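Long-range contacts in viral CASP8 and FADD-like apoptosis regulator (Molluscum contagiosum virus subtype 1, PDB 2F1S), which inhibits death-receptor-induced apoptosis by interfering with caspase-8 recruitment and activation at the death-inducing signalling complex, and also suppresses host NF-kappa-B activation: residues L32-D37 / Y99-V104; V159-L164 / D171-L176. All blocks are in the same frame, centred on the assembly; numbering follows the deposited sequence.

Both contacts are buried, but they join different levels of the fold. The centre of contact 1 is about 3 Å from the centre of the chain, that of contact 2 about 16 Å. Contact 1 fastens the first death effector domain to the second, whereas contact 2 lies wholly inside the second. The chemistry follows this division: at 32-37/99-104 a buried arginine pairs with D37 and E147 and meets the F33 ring, beside apolar leucine and valine contacts, while 159-164/171-176 is almost entirely aliphatic. Helix 98-107 connects the two, since M103 of contact 1 touches L160 and L176 of contact 2, with M103 CE 4.0 Å from L176 CG.

Contact 1. Residues L32-D37 / Y99-V104; sequences LFLCHD and YRKLMV
R100 reaches from helix 98-107 across the end of helix 25-34 and meets D37 side-on, NE lying 2.8 Å from D37 OD2 and NH2 2.9 Å from D37 OD1. Both nearly straight bonds stay close to the guanidinium plane, but the carboxylate is turned 49° against it, and R100 NE meets D37 OD2 from above the carboxylate plane. H36 CD2 lies over one guanidinium face and Y99 CE2 over the opposite face, both toward the rim. NH1 points to the F33 ring, 3.3 Å from its CE1, and also salt-bridges E147, so two carboxylates hold the buried cation. R100 CD lies over one face of the F33 ring, toward its rim, and R100 CZ stands 4.9 Å from the ring centroid, an off-centre cation-pi contact with the planes 82° apart. With CG anti to the backbone nitrogen (chi1 174°), F33 also meets M103 CB and sets F33 CD2 3.7 Å from V104 CG2. L34 extends this apolar floor: its CD2 lies 3.9 Å from V104 CG2 and touches the R100 carbonyl. V69 packs on both L34 and V104. The arrangement belongs to the interface between tandem death effector domains, a salt-bridged arginine on an apolar helix-to-helix seam.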
loop_
_atom_site.group_PDB
_atom_site.type_symbol
_atom_site.label_atom_id
_atom_site.label_comp_id
_atom_site.label_asym_id
_atom_site.label_seq_id
_atom_site.Cartn_x
_atom_site.Cartn_y
_atom_site.Cartn_z
ATOM N N LEU A 32 -5.822 -2.282 3.926
ATOM C CA LEU A 32 -5.866 -1.419 5.098
ATOM C C LEU A 32 -4.743 -0.379 4.984
ATOM O O LEU A 32 -4.978 0.810 5.299
ATOM C CB LEU A 32 -5.696 -2.249 6.367
ATOM C CG LEU A 32 -6.960 -3.035 6.720
ATOM C CD1 LEU A 32 -6.684 -4.050 7.837
ATOM C CD2 LEU A 32 -8.047 -2.015 7.156
ATOM N N PHE A 33 -3.549 -0.778 4.514
ATOM C CA PHE A 33 -2.475 0.203 4.324
ATOM C C PHE A 33 -2.878 1.264 3.289
ATOM O O PHE A 33 -2.699 2.473 3.522
ATOM C CB PHE A 33 -1.226 -0.548 3.888
ATOM C CG PHE A 33 -0.084 0.365 3.514
ATOM C CD1 PHE A 33 0.760 0.856 4.499
ATOM C CD2 PHE A 33 0.122 0.755 2.184
ATOM C CE1 PHE A 33 1.809 1.718 4.167
ATOM C CE2 PHE A 33 1.169 1.612 1.849
ATOM C CZ PHE A 33 2.015 2.091 2.840
ATOM N N LEU A 34 -3.499 0.848 2.181
ATOM C CA LEU A 34 -3.884 1.814 1.154
ATOM C C LEU A 34 -4.903 2.835 1.706
ATOM O O LEU A 34 -4.946 3.982 1.246
ATOM C CB LEU A 34 -4.512 1.084 -0.080
ATOM C CG LEU A 34 -3.537 0.305 -0.955
ATOM C CD1 LEU A 34 -4.335 -0.449 -2.008
ATOM C CD2 LEU A 34 -2.563 1.263 -1.612
ATOM N N CYS A 35 -5.674 2.415 2.714
ATOM C CA CYS A 35 -6.698 3.238 3.334
ATOM C C CYS A 35 -6.216 3.910 4.580
ATOM O O CYS A 35 -7.010 4.525 5.284
ATOM C CB CYS A 35 -7.887 2.355 3.721
ATOM S SG CYS A 35 -8.752 1.610 2.314
ATOM N N HIS A 36 -4.915 3.891 4.824
ATOM C CA HIS A 36 -4.404 4.459 6.083
ATOM C C HIS A 36 -4.669 5.951 6.328
ATOM O O HIS A 36 -4.948 6.325 7.463
ATOM C CB HIS A 36 -2.889 4.178 6.146
ATOM C CG HIS A 36 -2.250 4.525 7.469
ATOM N ND1 HIS A 36 -2.386 3.732 8.585
ATOM C CD2 HIS A 36 -1.458 5.564 7.834
ATOM C CE1 HIS A 36 -1.694 4.270 9.584
ATOM N NE2 HIS A 36 -1.127 5.379 9.153
ATOM N N ASP A 37 -4.578 6.793 5.311
ATOM C CA ASP A 37 -4.807 8.237 5.489
ATOM C C ASP A 37 -6.287 8.560 5.529
ATOM O O ASP A 37 -6.700 9.403 6.333
ATOM C CB ASP A 37 -4.215 9.036 4.328
ATOM C CG ASP A 37 -2.721 8.780 4.112
ATOM O OD1 ASP A 37 -1.951 8.994 5.063
ATOM O OD2 ASP A 37 -2.343 8.394 3.009
ATOM N N TYR A 99 2.048 7.552 -3.417
ATOM C CA TYR A 99 2.884 7.051 -2.318
ATOM C C TYR A 99 2.430 5.674 -1.797
ATOM O O TYR A 99 3.228 4.715 -1.772
ATOM C CB TYR A 99 2.850 8.039 -1.146
ATOM C CG TYR A 99 3.480 7.541 0.119
ATOM C CD1 TYR A 99 4.831 7.194 0.167
ATOM C CD2 TYR A 99 2.727 7.401 1.262
ATOM C CE1 TYR A 99 5.376 6.712 1.332
ATOM C CE2 TYR A 99 3.272 6.913 2.456
ATOM C CZ TYR A 99 4.604 6.579 2.459
ATOM O OH TYR A 99 5.165 6.091 3.623
ATOM N N ARG A 100 1.153 5.548 -1.419
ATOM C CA ARG A 100 0.754 4.267 -0.836
ATOM C C ARG A 100 0.718 3.141 -1.874
ATOM O O ARG A 100 1.098 2.006 -1.586
ATOM C CB ARG A 100 -0.574 4.378 -0.060
ATOM C CG ARG A 100 -0.458 5.352 1.105
ATOM C CD ARG A 100 -1.123 4.930 2.365
ATOM N NE ARG A 100 -0.896 5.984 3.355
ATOM C CZ ARG A 100 0.085 5.962 4.260
ATOM N NH1 ARG A 100 0.920 4.924 4.368
ATOM N NH2 ARG A 100 0.241 7.036 5.020
ATOM N N LYS A 101 0.286 3.438 -3.085
ATOM C CA LYS A 101 0.284 2.404 -4.141
ATOM C C LYS A 101 1.717 1.974 -4.422
ATOM O O LYS A 101 1.973 0.774 -4.598
ATOM C CB LYS A 101 -0.373 2.954 -5.428
ATOM C CG LYS A 101 -1.860 3.208 -5.235
ATOM C CD LYS A 101 -2.571 3.661 -6.548
ATOM C CE LYS A 101 -2.315 5.133 -6.807
ATOM N NZ LYS A 101 -2.714 5.478 -8.212
ATOM N N LEU A 102 2.671 2.912 -4.449
ATOM C CA LEU A 102 4.062 2.513 -4.717
ATOM C C LEU A 102 4.587 1.610 -3.600
ATOM O O LEU A 102 5.298 0.631 -3.881
ATOM C CB LEU A 102 4.944 3.756 -4.861
ATOM C CG LEU A 102 6.408 3.421 -5.190
ATOM C CD1 LEU A 102 6.535 2.674 -6.518
ATOM C CD2 LEU A 102 7.146 4.741 -5.229
ATOM N N MET A 103 4.287 1.935 -2.351
ATOM C CA MET A 103 4.779 1.103 -1.279
ATOM C C MET A 103 4.246 -0.327 -1.382
ATOM O O MET A 103 4.994 -1.280 -1.131
ATOM C CB MET A 103 4.444 1.719 0.076
ATOM C CG MET A 103 5.129 3.097 0.343
ATOM S SD MET A 103 6.950 3.027 0.183
ATOM C CE MET A 103 7.156 3.747 -1.368
ATOM N N VAL A 104 2.965 -0.471 -1.725
ATOM C CA VAL A 104 2.439 -1.824 -1.871
ATOM C C VAL A 104 3.148 -2.558 -2.997
ATOM O O VAL A 104 3.583 -3.712 -2.833
ATOM C CB VAL A 104 0.948 -1.773 -2.157
ATOM C CG1 VAL A 104 0.479 -3.174 -2.570
ATOM C CG2 VAL A 104 0.218 -1.316 -0.940
#

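Contact 2. Residues V159-L164 / D171-L176; sequences VLADML and DLCQQL
At the junction of A161 and C173, which holds no ring, the flat group is the A161 peptide carbonyl: C173 SG comes over one face rather than in its plane, 3.3 Å from A161 O. The thiol gets there with SG anti to its backbone nitrogen (chi1 175°), along the flank of the neighbouring helix. Small side chains here let the backbones come close, the A161 and C173 CA atoms being 4.5 Å apart. L176 fills the next turn: its CB packs on A161 CB, and its CD2 branch reaches over to L160 CB at 3.6 Å. Helices 158-166 and 170-185 form an antiparallel hairpin, the last two helices of the second death effector domain's death-fold bundle; the axes of 159-164 and 171-176 approach to 8.1 Å, with 165° between their N-to-C directions. L172 closes the RxDL sequence characteristic of these domains, in which R169 and D171 form a salt bridge. L172 CB is 4.0 Å from L164 CD1, and L172 CD1 meets L164 CD2. L164 CD1 also touches L176 CD2 at 3.9 Å, so L164 wedges between residues one turn apart. Towards the bundle interior, L164 packs on L118 of helix 112-125, while V106 of helix 98-107 touches L176.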
loop_
_atom_site.group_PDB
_atom_site.type_symbol
_atom_site.label_atom_id
_atom_site.label_comp_id
_atom_site.label_asym_id
_atom_site.label_seq_id
_atom_site.Cartn_x
_atom_site.Cartn_y
_atom_site.Cartn_z
ATOM N N VAL A 159 14.976 7.544 3.220
ATOM C CA VAL A 159 15.501 6.549 4.154
ATOM C C VAL A 159 15.242 5.133 3.632
ATOM O O VAL A 159 16.098 4.254 3.729
ATOM C CB VAL A 159 14.901 6.766 5.551
ATOM C CG1 VAL A 159 15.190 5.548 6.460
ATOM C CG2 VAL A 159 15.510 8.057 6.163
ATOM N N LEU A 160 14.041 4.887 3.115
ATOM C CA LEU A 160 13.726 3.582 2.558
ATOM C C LEU A 160 14.522 3.335 1.263
ATOM O O LEU A 160 14.960 2.217 1.010
ATOM C CB LEU A 160 12.228 3.564 2.294
ATOM C CG LEU A 160 11.316 2.371 2.460
ATOM C CD1 LEU A 160 11.780 1.399 3.550
ATOM C CD2 LEU A 160 9.945 2.973 2.819
ATOM N N ALA A 161 14.721 4.375 0.423
ATOM C CA ALA A 161 15.531 4.177 -0.781
ATOM C C ALA A 161 16.958 3.777 -0.380
ATOM O O ALA A 161 17.577 2.891 -1.013
ATOM C CB ALA A 161 15.556 5.468 -1.630
ATOM N N ASP A 162 17.462 4.426 0.672
ATOM C CA ASP A 162 18.810 4.116 1.200
ATOM C C ASP A 162 18.894 2.643 1.677
ATOM O O ASP A 162 19.875 1.950 1.409
ATOM C CB ASP A 162 19.150 5.045 2.376
ATOM C CG ASP A 162 19.471 6.474 1.950
ATOM O OD1 ASP A 162 19.699 6.732 0.754
ATOM O OD2 ASP A 162 19.476 7.309 2.888
ATOM N N MET A 163 17.858 2.176 2.370
ATOM C CA MET A 163 17.809 0.790 2.825
ATOM C C MET A 163 17.791 -0.168 1.640
ATOM O O MET A 163 18.468 -1.190 1.647
ATOM C CB MET A 163 16.557 0.575 3.654
ATOM C CG MET A 163 16.625 1.285 5.028
ATOM S SD MET A 163 15.013 1.447 5.849
ATOM C CE MET A 163 14.592 -0.167 5.940
ATOM N N LEU A 164 16.994 0.145 0.610
ATOM C CA LEU A 164 16.939 -0.707 -0.597
ATOM C C LEU A 164 18.285 -0.714 -1.310
ATOM O O LEU A 164 18.697 -1.748 -1.875
ATOM C CB LEU A 164 15.832 -0.244 -1.546
ATOM C CG LEU A 164 14.438 -0.452 -0.888
ATOM C CD1 LEU A 164 13.388 0.412 -1.551
ATOM C CD2 LEU A 164 14.003 -1.944 -0.982
ATOM N N ASP A 171 17.115 -1.378 -8.353
ATOM C CA ASP A 171 15.888 -1.225 -9.115
ATOM C C ASP A 171 14.781 -0.619 -8.213
ATOM O O ASP A 171 14.075 0.310 -8.622
ATOM C CB ASP A 171 15.421 -2.606 -9.699
ATOM C CG ASP A 171 15.209 -3.682 -8.655
ATOM O OD1 ASP A 171 16.017 -3.804 -7.726
ATOM O OD2 ASP A 171 14.203 -4.388 -8.826
ATOM N N LEU A 172 14.648 -1.146 -7.004
ATOM C CA LEU A 172 13.623 -0.660 -6.066
ATOM C C LEU A 172 14.024 0.684 -5.527
ATOM O O LEU A 172 13.191 1.557 -5.401
ATOM C CB LEU A 172 13.450 -1.675 -4.940
ATOM C CG LEU A 172 12.981 -3.041 -5.447
ATOM C CD1 LEU A 172 12.773 -3.954 -4.233
ATOM C CD2 LEU A 172 11.717 -2.976 -6.292
ATOM N N CYS A 173 15.307 0.878 -5.231
ATOM C CA CYS A 173 15.792 2.174 -4.794
ATOM C C CYS A 173 15.434 3.235 -5.834
ATOM O O CYS A 173 14.931 4.308 -5.461
ATOM C CB CYS A 173 17.323 2.115 -4.600
ATOM S SG CYS A 173 18.099 3.678 -4.195
ATOM N N GLN A 174 15.689 2.932 -7.111
ATOM C CA GLN A 174 15.406 3.899 -8.136
ATOM C C GLN A 174 13.926 4.230 -8.216
ATOM O O GLN A 174 13.574 5.377 -8.480
ATOM C CB GLN A 174 15.936 3.392 -9.474
ATOM C CG GLN A 174 15.661 4.374 -10.645
ATOM C CD GLN A 174 16.369 3.973 -11.931
ATOM O OE1 GLN A 174 17.455 3.366 -11.909
ATOM N NE2 GLN A 174 15.779 4.340 -13.058
ATOM N N GLN A 175 13.026 3.259 -8.022
ATOM C CA GLN A 175 11.615 3.600 -8.036
ATOM C C GLN A 175 11.301 4.617 -6.963
ATOM O O GLN A 175 10.491 5.511 -7.172
ATOM C CB GLN A 175 10.787 2.326 -7.825
ATOM C CG GLN A 175 10.802 1.365 -8.994
ATOM C CD GLN A 175 9.815 0.256 -8.714
ATOM O OE1 GLN A 175 8.621 0.524 -8.538
ATOM N NE2 GLN A 175 10.299 -0.990 -8.679
ATOM N N LEU A 176 11.925 4.485 -5.790
ATOM C CA LEU A 176 11.649 5.436 -4.701
ATOM C C LEU A 176 12.317 6.801 -4.917
ATOM O O LEU A 176 11.718 7.812 -4.574
ATOM C CB LEU A 176 12.055 4.858 -3.337
ATOM C CG LEU A 176 10.924 4.070 -2.642
ATOM C CD1 LEU A 176 10.547 2.806 -3.363
ATOM C CD2 LEU A 176 11.397 3.722 -1.229
#